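Local coordinates for protein phosphoribosylamine--glycine ligase (Thermotoga maritima, PDB 1VKZ) that catalyses the ATP-dependent joining of glycine to 5-phosphoribosylamine, giving glycinamide ribonucleotide in the de novo pathway of purine synthesis, at residues W32-Q37 with N308-G313. Residues are numbered along the deposited sequence; the frame is centred on the assembly and turned at random.
Sequences WAFAKQ and NAVLEG
Phe-34 reaches from its helix to Val-310 and Leu-311, and the contact is apolar throughout. The far rim of the ring does the touching: CZ lies 4.0 Å from Val-310 CG1, while the neighbouring CE1 meets Leu-311 CD2 at 4.1 Å and is equally near Leu-311 CG. Both aliphatic side chains come to the ring edge, near its plane, rather than over a face. A phenylalanine suits this place because the two backbones are well separated, the nearest CA atoms, of Phe-34 and Asn-308, being 9.3 Å apart; the long, rigid ring and the aliphatic branches together bridge the gap.

On the other helix, consecutive branched residues meet adjacent ring carbons. Beta-branched Val-310 carries its methyls close to the backbone, and with CG1 anti to its N (chi1 172°) this one branch comes up to CZ. Leu-311 branches one carbon further out, runs past the phenyl in the opposite direction and sets CG and CD2 beside CE1. Phe-34 and Val-310 are buried, as befits their apolar side chains, whereas Leu-311 stays partly exposed and also touches Tyr-39.

The same ring packs on Val-307, a further residue of helix 303-315. Helix 25-36, which follows strand 17-22, an inner strand of the parallel sheet in the Rossmann-like N domain, thereby meets helix 303-315 of the ATP-grasp region, while Ala-33 and Trp-32 rest on Val-299 of the preceding helix 294-301.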
# COMPACT_ATOMS: atom_id res chain seq x y z
N TRP A 32 -5.06 -14.83 -5.26
CA TRP A 32 -6.40 -15.39 -5.33
C TRP A 32 -6.96 -15.17 -6.75
O TRP A 32 -7.41 -16.10 -7.37
CB TRP A 32 -7.28 -14.76 -4.24
CG TRP A 32 -8.74 -15.03 -4.39
CD1 TRP A 32 -9.42 -16.13 -3.98
CD2 TRP A 32 -9.71 -14.14 -4.97
NE1 TRP A 32 -10.76 -15.99 -4.29
CE2 TRP A 32 -10.96 -14.79 -4.90
CE3 TRP A 32 -9.64 -12.85 -5.53
CZ2 TRP A 32 -12.14 -14.20 -5.37
CZ3 TRP A 32 -10.83 -12.28 -6.02
CH2 TRP A 32 -12.05 -12.95 -5.92
N ALA A 33 -6.83 -13.94 -7.25
CA ALA A 33 -7.24 -13.57 -8.60
C ALA A 33 -6.58 -14.39 -9.71
O ALA A 33 -7.24 -14.87 -10.65
CB ALA A 33 -6.93 -12.13 -8.84
N PHE A 34 -5.28 -14.57 -9.61
CA PHE A 34 -4.57 -15.37 -10.60
C PHE A 34 -5.02 -16.82 -10.61
O PHE A 34 -5.19 -17.42 -11.67
CB PHE A 34 -3.05 -15.28 -10.37
CG PHE A 34 -2.45 -14.09 -10.99
CD1 PHE A 34 -2.22 -14.06 -12.35
CD2 PHE A 34 -2.24 -12.95 -10.27
CE1 PHE A 34 -1.71 -12.95 -12.95
CE2 PHE A 34 -1.72 -11.82 -10.88
CZ PHE A 34 -1.44 -11.84 -12.23
N ALA A 35 -5.21 -17.38 -9.43
CA ALA A 35 -5.58 -18.76 -9.29
C ALA A 35 -7.00 -18.93 -9.81
O ALA A 35 -7.34 -20.00 -10.36
CB ALA A 35 -5.47 -19.19 -7.81
N LYS A 36 -7.80 -17.88 -9.62
CA LYS A 36 -9.19 -17.81 -10.09
C LYS A 36 -9.22 -17.87 -11.64
O LYS A 36 -10.13 -18.48 -12.23
CB LYS A 36 -9.85 -16.53 -9.54
CG LYS A 36 -11.37 -16.52 -9.47
CD LYS A 36 -11.88 -15.64 -8.33
CE LYS A 36 -13.35 -15.19 -8.52
NZ LYS A 36 -14.41 -16.23 -8.21
N GLN A 37 -8.21 -17.28 -12.28
CA GLN A 37 -8.07 -17.31 -13.75
C GLN A 37 -7.30 -18.53 -14.22
O GLN A 37 -6.96 -18.61 -15.39
CB GLN A 37 -7.34 -16.06 -14.26
CG GLN A 37 -7.81 -14.73 -13.64
CD GLN A 37 -9.32 -14.55 -13.67
OE1 GLN A 37 -9.99 -15.06 -14.59
NE2 GLN A 37 -9.86 -13.82 -12.67
N ASN A 308 -5.57 -9.43 -16.05
CA ASN A 308 -5.25 -9.11 -17.44
C ASN A 308 -4.33 -7.91 -17.61
O ASN A 308 -3.38 -7.96 -18.40
CB ASN A 308 -6.53 -8.94 -18.24
CG ASN A 308 -7.19 -10.29 -18.58
OD1 ASN A 308 -6.56 -11.36 -18.53
ND2 ASN A 308 -8.45 -10.23 -18.98
N ALA A 309 -4.59 -6.84 -16.88
CA ALA A 309 -3.79 -5.62 -17.00
C ALA A 309 -2.34 -5.87 -16.53
O ALA A 309 -1.39 -5.44 -17.14
CB ALA A 309 -4.44 -4.50 -16.21
N VAL A 310 -2.19 -6.66 -15.48
CA VAL A 310 -0.88 -7.03 -14.99
C VAL A 310 -0.14 -7.85 -16.02
O VAL A 310 1.04 -7.67 -16.21
CB VAL A 310 -1.02 -7.79 -13.67
CG1 VAL A 310 0.29 -8.37 -13.22
CG2 VAL A 310 -1.52 -6.83 -12.61
N LEU A 311 -0.82 -8.77 -16.68
CA LEU A 311 -0.14 -9.65 -17.61
C LEU A 311 0.25 -8.87 -18.84
O LEU A 311 1.36 -9.00 -19.33
CB LEU A 311 -1.03 -10.83 -17.95
CG LEU A 311 -1.15 -11.89 -16.85
CD1 LEU A 311 -2.17 -12.94 -17.28
CD2 LEU A 311 0.21 -12.54 -16.50
N GLU A 312 -0.67 -8.05 -19.32
CA GLU A 312 -0.41 -7.21 -20.46
C GLU A 312 0.72 -6.24 -20.20
O GLU A 312 1.55 -6.03 -21.07
CB GLU A 312 -1.67 -6.44 -20.86
CG GLU A 312 -2.66 -7.31 -21.60
CD GLU A 312 -1.98 -8.11 -22.72
OE1 GLU A 312 -1.04 -7.57 -23.36
OE2 GLU A 312 -2.36 -9.29 -22.94
N GLY A 313 0.74 -5.66 -19.02
CA GLY A 313 1.82 -4.78 -18.61
C GLY A 313 3.14 -5.52 -18.52
O GLY A 313 4.15 -5.09 -19.09